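PDB 4J3G: GCN5-related N-acetyltransferase from Brucella melitensis biovar Abortus, which probably transfers an acetyl group from acetyl-coenzyme A to an amine, perhaps the N-terminal alanine of a ribosomal protein. Local coordinates for residues 48-54 and 171-177; 73-77 and 88-93; 120-125 and 153-159. One frame throughout, in Å; residues are numbered along the deposited sequence. Where two conformers were deposited one is given.

Interaction 1 of 3, residues 48-54 and 171-177. With EDO (1,2-ethanediol), chain G.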
loop_
_atom_site.group_PDB
_atom_site.type_symbol
_atom_site.label_atom_id
_atom_site.label_comp_id
_atom_site.label_asym_id
_atom_site.label_seq_id
_atom_site.Cartn_x
_atom_site.Cartn_y
_atom_site.Cartn_z
ATOM N N THR A 48 -7.609 16.055 12.228
ATOM C CA THR A 48 -6.609 15.086 12.730
ATOM C C THR A 48 -5.639 14.654 11.660
ATOM O O THR A 48 -5.874 14.828 10.457
ATOM C CB THR A 48 -7.286 13.797 13.283
ATOM O OG1 THR A 48 -7.643 12.934 12.202
ATOM C CG2 THR A 48 -8.535 14.114 14.105
ATOM N N LEU A 49 -4.596 13.957 12.113
ATOM C CA LEU A 49 -3.678 13.256 11.198
ATOM C C LEU A 49 -3.928 11.737 11.103
ATOM O O LEU A 49 -3.054 10.972 10.687
ATOM C CB LEU A 49 -2.242 13.533 11.614
ATOM C CG LEU A 49 -1.881 14.989 11.802
ATOM C CD1 LEU A 49 -0.498 15.101 12.428
ATOM C CD2 LEU A 49 -1.969 15.722 10.461
ATOM N N ALA A 50 -5.140 11.310 11.417
ATOM C CA ALA A 50 -5.553 9.893 11.293
ATOM C C ALA A 50 -5.966 9.419 9.887
ATOM O O ALA A 50 -6.040 8.237 9.626
ATOM C CB ALA A 50 -6.692 9.625 12.257
ATOM N N ILE A 51 -6.364 10.335 9.041
ATOM C CA ILE A 51 -6.729 10.047 7.703
ATOM C C ILE A 51 -5.927 11.098 6.958
ATOM O O ILE A 51 -5.998 12.257 7.302
ATOM C CB ILE A 51 -8.237 10.284 7.413
ATOM C CG1 ILE A 51 -9.102 9.386 8.299
ATOM C CG2 ILE A 51 -8.559 9.978 5.946
ATOM C CD1 ILE A 51 -10.576 9.338 7.928
ATOM N N TRP A 52 -5.155 10.668 5.954
ATOM C CA TRP A 52 -4.351 11.590 5.127
ATOM C C TRP A 52 -5.058 11.890 3.817
ATOM O O TRP A 52 -4.525 11.703 2.704
ATOM C CB TRP A 52 -2.950 11.036 4.887
ATOM C CG TRP A 52 -2.158 10.872 6.158
ATOM C CD1 TRP A 52 -2.523 11.255 7.407
ATOM C CD2 TRP A 52 -0.860 10.256 6.289
ATOM N NE1 TRP A 52 -1.532 10.916 8.319
ATOM C CE2 TRP A 52 -0.510 10.297 7.650
ATOM C CE3 TRP A 52 0.018 9.662 5.390
ATOM C CZ2 TRP A 52 0.702 9.798 8.123
ATOM C CZ3 TRP A 52 1.203 9.164 5.857
ATOM C CH2 TRP A 52 1.531 9.221 7.209
ATOM N N ASN A 53 -6.319 12.246 3.973
ATOM C CA ASN A 53 -7.103 12.947 2.960
ATOM C C ASN A 53 -7.494 14.291 3.576
ATOM O O ASN A 53 -7.659 14.365 4.788
ATOM C CB ASN A 53 -8.395 12.188 2.687
ATOM C CG ASN A 53 -8.210 10.969 1.783
ATOM O OD1 ASN A 53 -7.197 10.805 1.114
ATOM N ND2 ASN A 53 -9.231 10.126 1.742
ATOM N N GLU A 54 -7.613 15.327 2.765
ATOM C CA GLU A 54 -8.007 16.662 3.241
ATOM C C GLU A 54 -9.394 17.042 2.721
ATOM O O GLU A 54 -9.971 18.055 3.144
ATOM C CB GLU A 54 -6.938 17.732 2.857
ATOM C CG GLU A 54 -5.732 17.673 3.779
ATOM C CD GLU A 54 -4.515 18.520 3.356
ATOM O OE1 GLU A 54 -3.762 18.089 2.449
ATOM O OE2 GLU A 54 -4.243 19.566 3.998
ATOM N N LYS A 171 -0.017 16.455 4.742
ATOM C CA LYS A 171 -1.308 17.047 5.157
ATOM C C LYS A 171 -1.039 18.378 5.863
ATOM O O LYS A 171 -0.070 18.482 6.556
ATOM C CB LYS A 171 -2.047 16.125 6.112
ATOM C CG LYS A 171 -3.510 16.500 6.249
ATOM C CD LYS A 171 -4.301 15.447 7.005
ATOM C CE LYS A 171 -5.748 15.894 7.141
ATOM N NZ LYS A 171 -6.651 14.885 7.766
ATOM N N PHE A 172 -1.917 19.366 5.666
ATOM C CA PHE A 172 -1.753 20.671 6.291
ATOM C C PHE A 172 -0.378 21.259 5.992
ATOM O O PHE A 172 0.234 21.960 6.850
ATOM C CB PHE A 172 -1.949 20.573 7.815
ATOM C CG PHE A 172 -3.258 19.972 8.229
ATOM C CD1 PHE A 172 -4.473 20.358 7.628
ATOM C CD2 PHE A 172 -3.285 19.064 9.252
ATOM C CE1 PHE A 172 -5.677 19.817 8.058
ATOM C CE2 PHE A 172 -4.482 18.498 9.678
ATOM C CZ PHE A 172 -5.675 18.873 9.086
ATOM N N GLY A 173 0.146 20.937 4.805
ATOM C CA GLY A 173 1.440 21.427 4.352
ATOM C C GLY A 173 2.642 20.762 4.998
ATOM O O GLY A 173 3.777 21.175 4.775
ATOM N N ARG A 174 2.415 19.717 5.779
ATOM C CA ARG A 174 3.492 19.056 6.517
ATOM C C ARG A 174 3.790 17.711 5.892
ATOM O O ARG A 174 2.839 17.007 5.517
ATOM C CB ARG A 174 3.042 18.802 7.957
ATOM C CG ARG A 174 2.863 20.045 8.763
ATOM C CD ARG A 174 1.864 19.831 9.876
ATOM N NE ARG A 174 2.315 18.858 10.877
ATOM C CZ ARG A 174 1.743 18.719 12.078
ATOM N NH1 ARG A 174 0.698 19.488 12.436
ATOM N NH2 ARG A 174 2.210 17.809 12.921
ATOM N N TRP A 175 5.074 17.333 5.811
ATOM C CA TRP A 175 5.414 15.930 5.515
ATOM C C TRP A 175 5.197 15.123 6.772
ATOM O O TRP A 175 5.520 15.578 7.860
ATOM C CB TRP A 175 6.848 15.722 5.039
ATOM C CG TRP A 175 7.204 16.470 3.771
ATOM C CD1 TRP A 175 8.099 17.502 3.671
ATOM C CD2 TRP A 175 6.696 16.259 2.452
ATOM N NE1 TRP A 175 8.185 17.939 2.381
ATOM C CE2 TRP A 175 7.331 17.201 1.607
ATOM C CE3 TRP A 175 5.773 15.373 1.893
ATOM C CZ2 TRP A 175 7.071 17.280 0.232
ATOM C CZ3 TRP A 175 5.526 15.456 0.513
ATOM C CH2 TRP A 175 6.162 16.413 -0.289
ATOM N N LEU A 176 4.675 13.912 6.591
ATOM C CA LEU A 176 4.259 13.033 7.658
ATOM C C LEU A 176 4.877 11.645 7.476
ATOM O O LEU A 176 5.033 11.147 6.331
ATOM C CB LEU A 176 2.751 12.868 7.612
ATOM C CG LEU A 176 1.941 14.161 7.851
ATOM C CD1 LEU A 176 0.500 13.872 7.586
ATOM C CD2 LEU A 176 2.178 14.726 9.241
ATOM N N ASP A 177 5.139 10.996 8.599
ATOM C CA ASP A 177 5.811 9.711 8.640
ATOM C C ASP A 177 4.811 8.625 8.935
ATOM O O ASP A 177 3.947 8.776 9.820
ATOM C CB ASP A 177 6.918 9.711 9.733
ATOM C CG ASP A 177 8.018 10.684 9.449
ATOM O OD1 ASP A 177 8.101 11.256 8.315
ATOM O OD2 ASP A 177 8.803 10.889 10.403
HETATM C C1 EDO G . -2.662 7.659 8.933
HETATM O O1 EDO G . -3.486 6.907 9.846
HETATM C C2 EDO G . -2.325 6.825 7.712
HETATM O O2 EDO G . -3.386 6.990 6.802
HETATM O O HOH W 1 -0.836 19.276 2.633
#

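Interaction 2 of 3, residues 73-77 and 88-93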
loop_
_atom_site.group_PDB
_atom_site.type_symbol
_atom_site.label_atom_id
_atom_site.label_comp_id
_atom_site.label_asym_id
_atom_site.label_seq_id
_atom_site.Cartn_x
_atom_site.Cartn_y
_atom_site.Cartn_z
ATOM N N GLY A 73 -17.067 -8.454 1.387
ATOM C CA GLY A 73 -16.906 -9.329 2.521
ATOM C C GLY A 73 -16.113 -8.761 3.676
ATOM O O GLY A 73 -15.601 -9.511 4.527
ATOM N N PHE A 74 -16.020 -7.447 3.735
ATOM C CA PHE A 74 -15.232 -6.788 4.752
ATOM C C PHE A 74 -16.150 -6.142 5.787
ATOM O O PHE A 74 -17.046 -5.371 5.424
ATOM C CB PHE A 74 -14.322 -5.746 4.100
ATOM C CG PHE A 74 -13.344 -6.325 3.105
ATOM C CD1 PHE A 74 -12.569 -7.437 3.437
ATOM C CD2 PHE A 74 -13.223 -5.787 1.850
ATOM C CE1 PHE A 74 -11.658 -7.988 2.513
ATOM C CE2 PHE A 74 -12.321 -6.301 0.927
ATOM C CZ PHE A 74 -11.524 -7.389 1.253
ATOM N N PRO A 75 -15.942 -6.461 7.069
ATOM C CA PRO A 75 -16.782 -5.949 8.162
ATOM C C PRO A 75 -16.652 -4.448 8.365
ATOM O O PRO A 75 -15.559 -3.873 8.149
ATOM C CB PRO A 75 -16.207 -6.613 9.401
ATOM C CG PRO A 75 -14.868 -7.057 9.030
ATOM C CD PRO A 75 -14.868 -7.333 7.571
ATOM N N VAL A 76 -17.769 -3.827 8.685
ATOM C CA VAL A 76 -17.766 -2.495 9.272
ATOM C C VAL A 76 -18.491 -2.544 10.622
ATOM O O VAL A 76 -19.665 -2.824 10.678
ATOM C CB VAL A 76 -18.428 -1.426 8.381
ATOM C CG1 VAL A 76 -18.255 -0.082 9.054
ATOM C CG2 VAL A 76 -17.833 -1.398 6.972
ATOM N N LEU A 77 -17.764 -2.242 11.695
ATOM C CA LEU A 77 -18.292 -2.254 13.039
ATOM C C LEU A 77 -18.550 -0.825 13.524
ATOM O O LEU A 77 -17.746 0.120 13.242
ATOM C CB LEU A 77 -17.319 -2.928 14.001
ATOM C CG LEU A 77 -16.931 -4.341 13.589
ATOM C CD1 LEU A 77 -15.989 -4.928 14.625
ATOM C CD2 LEU A 77 -18.161 -5.213 13.375
ATOM N N TYR A 88 -16.308 4.003 14.738
ATOM C CA TYR A 88 -16.442 2.841 13.879
ATOM C C TYR A 88 -15.075 2.271 13.470
ATOM O O TYR A 88 -14.034 2.927 13.584
ATOM C CB TYR A 88 -17.288 3.150 12.631
ATOM C CG TYR A 88 -16.628 4.027 11.564
ATOM C CD1 TYR A 88 -16.696 5.420 11.624
ATOM C CD2 TYR A 88 -15.999 3.454 10.446
ATOM C CE1 TYR A 88 -16.133 6.212 10.612
ATOM C CE2 TYR A 88 -15.423 4.240 9.441
ATOM C CZ TYR A 88 -15.511 5.622 9.526
ATOM O OH TYR A 88 -14.970 6.421 8.526
ATOM N N ALA A 89 -15.102 1.049 12.956
ATOM C CA ALA A 89 -13.854 0.384 12.515
ATOM C C ALA A 89 -14.101 -0.502 11.326
ATOM O O ALA A 89 -15.186 -1.114 11.170
ATOM C CB ALA A 89 -13.227 -0.459 13.643
ATOM N N SER A 90 -13.083 -0.617 10.487
ATOM C CA SER A 90 -13.187 -1.518 9.379
ATOM C C SER A 90 -11.813 -1.983 8.938
ATOM O O SER A 90 -10.787 -1.551 9.454
ATOM C CB SER A 90 -13.941 -0.842 8.222
ATOM O OG SER A 90 -14.329 -1.806 7.249
ATOM N N TYR A 91 -11.811 -2.926 8.007
ATOM C CA TYR A 91 -10.576 -3.284 7.302
ATOM C C TYR A 91 -10.878 -3.581 5.868
ATOM O O TYR A 91 -12.031 -3.877 5.501
ATOM C CB TYR A 91 -9.827 -4.417 7.962
ATOM C CG TYR A 91 -10.466 -5.747 7.939
ATOM C CD1 TYR A 91 -10.509 -6.524 6.758
ATOM C CD2 TYR A 91 -10.954 -6.313 9.103
ATOM C CE1 TYR A 91 -11.104 -7.772 6.758
ATOM C CE2 TYR A 91 -11.517 -7.573 9.098
ATOM C CZ TYR A 91 -11.586 -8.293 7.939
ATOM O OH TYR A 91 -12.192 -9.549 7.961
ATOM N N GLY A 92 -9.846 -3.395 5.033
ATOM C CA GLY A 92 -9.950 -3.652 3.605
ATOM C C GLY A 92 -8.606 -4.098 3.051
ATOM O O GLY A 92 -7.686 -4.406 3.795
ATOM N N PRO A 93 -8.489 -4.147 1.749
ATOM C CA PRO A 93 -7.298 -4.705 1.176
ATOM C C PRO A 93 -6.047 -3.897 1.518
ATOM O O PRO A 93 -6.093 -2.667 1.549
ATOM C CB PRO A 93 -7.571 -4.624 -0.339
ATOM C CG PRO A 93 -9.039 -4.561 -0.462
ATOM C CD PRO A 93 -9.515 -3.820 0.733
#

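Interaction 3 of 3, residues 120-125 and 153-159. With SO4 (sulfate ion), chain E.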
loop_
_atom_site.group_PDB
_atom_site.type_symbol
_atom_site.label_atom_id
_atom_site.label_comp_id
_atom_site.label_asym_id
_atom_site.label_seq_id
_atom_site.Cartn_x
_atom_site.Cartn_y
_atom_site.Cartn_z
ATOM N N GLY A 120 -11.777 3.125 21.024
ATOM C CA GLY A 120 -10.893 2.612 19.972
ATOM C C GLY A 120 -10.373 1.208 20.299
ATOM O O GLY A 120 -10.297 0.346 19.448
ATOM N N ARG A 121 -9.995 0.998 21.549
ATOM C CA ARG A 121 -9.455 -0.283 21.960
ATOM C C ARG A 121 -10.530 -1.384 21.883
ATOM O O ARG A 121 -10.266 -2.463 21.360
ATOM C CB ARG A 121 -8.874 -0.192 23.372
ATOM C CG ARG A 121 -7.954 -1.364 23.704
ATOM C CD ARG A 121 -7.247 -1.238 25.065
ATOM N NE ARG A 121 -6.797 -2.558 25.507
ATOM C CZ ARG A 121 -5.778 -2.801 26.325
ATOM N NH1 ARG A 121 -5.042 -1.796 26.851
ATOM N NH2 ARG A 121 -5.501 -4.070 26.634
ATOM N N THR A 122 -11.758 -1.067 22.267
ATOM C CA THR A 122 -12.876 -2.031 22.200
ATOM C C THR A 122 -13.232 -2.394 20.724
ATOM O O THR A 122 -13.518 -3.552 20.383
ATOM C CB THR A 122 -14.146 -1.442 22.860
ATOM O OG1 THR A 122 -13.876 -1.096 24.242
ATOM C CG2 THR A 122 -15.304 -2.424 22.826
ATOM N N LEU A 123 -13.295 -1.375 19.876
ATOM C CA LEU A 123 -13.469 -1.601 18.465
ATOM C C LEU A 123 -12.365 -2.481 17.852
ATOM O O LEU A 123 -12.670 -3.389 17.063
ATOM C CB LEU A 123 -13.534 -0.283 17.720
ATOM C CG LEU A 123 -14.860 0.450 17.843
ATOM C CD1 LEU A 123 -14.675 1.893 17.415
ATOM C CD2 LEU A 123 -15.940 -0.250 17.036
ATOM N N LEU A 124 -11.096 -2.178 18.158
ATOM C CA LEU A 124 -9.976 -2.933 17.603
ATOM C C LEU A 124 -10.104 -4.380 18.024
ATOM O O LEU A 124 -9.978 -5.318 17.199
ATOM C CB LEU A 124 -8.643 -2.355 18.115
ATOM C CG LEU A 124 -7.372 -2.976 17.584
ATOM C CD1 LEU A 124 -7.388 -2.988 16.068
ATOM C CD2 LEU A 124 -6.134 -2.236 18.114
ATOM N N ALA A 125 -10.388 -4.587 19.317
ATOM C CA ALA A 125 -10.483 -5.941 19.802
ATOM C C ALA A 125 -11.542 -6.734 19.053
ATOM O O ALA A 125 -11.327 -7.898 18.736
ATOM C CB ALA A 125 -10.739 -5.980 21.303
ATOM N N LEU A 153 -2.046 1.695 21.840
ATOM C CA LEU A 153 -3.344 1.034 21.766
ATOM C C LEU A 153 -3.225 -0.246 20.922
ATOM O O LEU A 153 -3.642 -1.328 21.341
ATOM C CB LEU A 153 -4.410 2.021 21.221
ATOM C CG LEU A 153 -5.893 1.649 21.076
ATOM C CD1 LEU A 153 -6.791 2.896 21.085
ATOM C CD2 LEU A 153 -6.110 0.887 19.797
ATOM N N HIS A 154 -2.662 -0.118 19.719
ATOM C CA HIS A 154 -2.448 -1.284 18.868
ATOM C C HIS A 154 -1.501 -2.282 19.519
ATOM O O HIS A 154 -1.759 -3.450 19.509
ATOM C CB HIS A 154 -1.939 -0.868 17.483
ATOM C CG HIS A 154 -2.995 -0.261 16.604
ATOM N ND1 HIS A 154 -3.475 1.013 16.791
ATOM C CD2 HIS A 154 -3.604 -0.735 15.490
ATOM C CE1 HIS A 154 -4.380 1.282 15.861
ATOM N NE2 HIS A 154 -4.459 0.249 15.047
ATOM N N ARG A 155 -0.419 -1.804 20.119
ATOM C CA ARG A 155 0.508 -2.700 20.786
ATOM C C ARG A 155 -0.159 -3.526 21.890
ATOM O O ARG A 155 0.169 -4.670 22.073
ATOM C CB ARG A 155 1.701 -1.935 21.352
ATOM C CG ARG A 155 2.778 -2.853 21.870
ATOM C CD ARG A 155 4.196 -2.343 21.665
ATOM N NE ARG A 155 4.407 -0.898 21.851
ATOM C CZ ARG A 155 5.222 -0.146 21.093
ATOM N NH1 ARG A 155 5.837 -0.655 20.021
ATOM N NH2 ARG A 155 5.378 1.152 21.360
ATOM N N SER A 156 -1.109 -2.916 22.584
ATOM C CA SER A 156 -1.856 -3.594 23.647
ATOM C C SER A 156 -2.655 -4.780 23.154
ATOM O O SER A 156 -2.989 -5.702 23.930
ATOM C CB SER A 156 -2.761 -2.604 24.444
ATOM O OG SER A 156 -3.991 -2.267 23.751
ATOM N N GLN A 157 -2.946 -4.790 21.861
ATOM C CA GLN A 157 -3.688 -5.868 21.257
ATOM C C GLN A 157 -2.784 -6.832 20.477
ATOM O O GLN A 157 -3.282 -7.681 19.758
ATOM C CB GLN A 157 -4.731 -5.277 20.288
ATOM C CG GLN A 157 -5.773 -4.408 20.951
ATOM C CD GLN A 157 -6.501 -5.204 21.982
ATOM O OE1 GLN A 157 -7.044 -6.262 21.675
ATOM N NE2 GLN A 157 -6.470 -4.750 23.220
ATOM N N GLY A 158 -1.477 -6.718 20.611
ATOM C CA GLY A 158 -0.589 -7.705 20.063
ATOM C C GLY A 158 0.022 -7.332 18.744
ATOM O O GLY A 158 0.726 -8.124 18.165
ATOM N N PHE A 159 -0.212 -6.095 18.279
ATOM C CA PHE A 159 0.482 -5.588 17.116
ATOM C C PHE A 159 1.956 -5.293 17.471
ATOM O O PHE A 159 2.241 -4.892 18.600
ATOM C CB PHE A 159 -0.161 -4.312 16.611
ATOM C CG PHE A 159 -1.434 -4.533 15.856
ATOM C CD1 PHE A 159 -2.616 -4.880 16.515
ATOM C CD2 PHE A 159 -1.464 -4.403 14.480
ATOM C CE1 PHE A 159 -3.796 -5.115 15.789
ATOM C CE2 PHE A 159 -2.645 -4.590 13.771
ATOM C CZ PHE A 159 -3.799 -4.977 14.429
HETATM S S SO4 E . -9.251 6.452 21.815
HETATM O O1 SO4 E . -8.257 6.408 22.933
HETATM O O2 SO4 E . -10.306 5.414 22.060
HETATM O O3 SO4 E . -9.912 7.781 21.923
HETATM O O4 SO4 E . -8.556 6.275 20.509
#

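Interaction 1 of 3, residues 48-54 and 171-177
The indole of W52 is sandwiched between L176 and a bound 1,2-ethanediol. On one face L176 CD1 makes a CH-pi contact, 3.8 Å from the centroid of the five-membered ring and 16° off its normal; on the opposite face lies C1 of the diol, probably a crystallisation additive. The far edge of the six-membered ring meets the backbone of D177, with W52 CH2 3.6 Å from D177 O. W52 NE1 donates to L49 O from above the carbonyl plane, a bent bond that may favour this rotation of the indole. F172 carries K171 CG over the centre of one ring face, while L49 CD2 reaches the ring obliquely, 3.8 Å from F172 CD2. L49 CD1 in turn lies over one face of the R174 guanidinium.

Fully extended, with CG anti to the backbone N (chi1 -164°), K171 threads its ammonium into the 48-54 loop. NZ donates to T48 O at 2.8 Å and I51 O at 2.7 Å, more weakly to N53 O, and also to V45 O in the last turn of helix 34-47. E54 OE2 accepts from F172 N at 2.9 Å, met from above the carboxylate plane, at the type I' turn joining strands 160-171 and 174-184. A buried ammonium held by carbonyls rather than a carboxylate would probably keep its charge, stabilised by their dipoles, and its bonds tie the loop to the hairpin.

Interaction 2 of 3, residues 73-77 and 88-93
F74 and P75 pack round Y91 where the chain enters strand 76-81. P75 CD sits over the phenol face, 3.9 Å from the ring centroid and 29° off the normal, and P75 CG comes within 3.4 Å of Y91 CE2. The F74 ring meets the same tyrosine obliquely, planes at 63°, with F74 CD1 3.6 Å from Y91 CE1. One face of F74 lies over G92 CA, and its CE2 touches P93 CD. Y91 reaches this place because its CG stands between the backbone N and the carbonyl carbon (chi1 67°), which brings the ring back towards the proline.

Beyond the rings, the strands run antiparallel. L77 and A89 form a hydrogen-bonded pair, L77 N to A89 O at 2.9 Å and A89 N to L77 O at 2.8 Å. One step towards the rings, a side chain takes over: S90 OG donates to P75 O at 2.6 Å, and V76 CG2 packs against the same hydroxyl at 3.5 Å.

Further out, helix 59-72 backs V76 through W65, L66 and R69, and R69 NE donates to S90 OG. Helix 119-133 covers L77, A89 and Y91 with E126, L127 and A131, while strand 103-110 continues the sheet beyond strand 84-93. S90 OG is thus a relay, receiving from an arginine and giving its proton to a carbonyl; the nearby guanidinium would probably polarise the hydroxyl and strengthen that bond. Past the L77-A89 pair, then, this serine bond and the ring and proline packing hold the segments together, and Y91 N is buried without a partner.

Interaction 3 of 3, residues 120-125 and 153-159
L124 and L153 both hold CG anti to the backbone N (chi1 -177° and -178°), which sends the two side chains past each other in opposite directions until L124 CD2 lies 3.5 Å from L153 CD2. The same methyl of L124 rests over a face of the H154 imidazole, 4.1 Å from its centroid, and packs against Q157 CG at 3.6 Å. The other branch, L124 CD1, meets F159 CE1 obliquely, and H154 CD2 stands over the centre of the F159 ring. H154 is itself steadied by a bond from ND1 to S150 O.

On the outer side, R121 stretches from CG to NE along the end of helix 148-156. Its guanidinium lies flat over S156 OG, which is 3.2 Å from R121 CZ. That hydroxyl does not bond to the arginine; it donates to L153 O at 2.6 Å.

At the helix start, G120 lies against L153 CD1, and G120 N donates to a sulfate oxygen, O2, at 2.9 Å and 154°. R115 NE and G116 N bind the same anion, probably from the crystallisation liquor. Backbone amides gathered round an anion at the beginning of helix 119-133 are characteristic of the GNAT acetyl-CoA site, where, in relatives, the equivalent loop and helix start receive the pyrophosphate of the cofactor; the sulfate probably marks that place here, with helix 148-156 packed alongside.

Overall arrangement
Interaction 2 is the buried one, within the hairpin 76-81/84-93, whereas interactions 1 and 3 are only partly buried. Interactions 1 and 2 reach the same mixed sheet on opposite sides of the chain's centre, about 22 Å apart between centres, and both lean on hydrogen bonds: a lysine gathering loop carbonyls in the first, strand pairing in the second. Interaction 3 has no clear hydrogen bond between its segments and relies on leucine packing between helices 119-133 and 148-156. It touches interaction 2 through L123, which packs against Y88 and A89. Residues of the second subunit approach interaction 1 alone, with F100 of that subunit meeting W52.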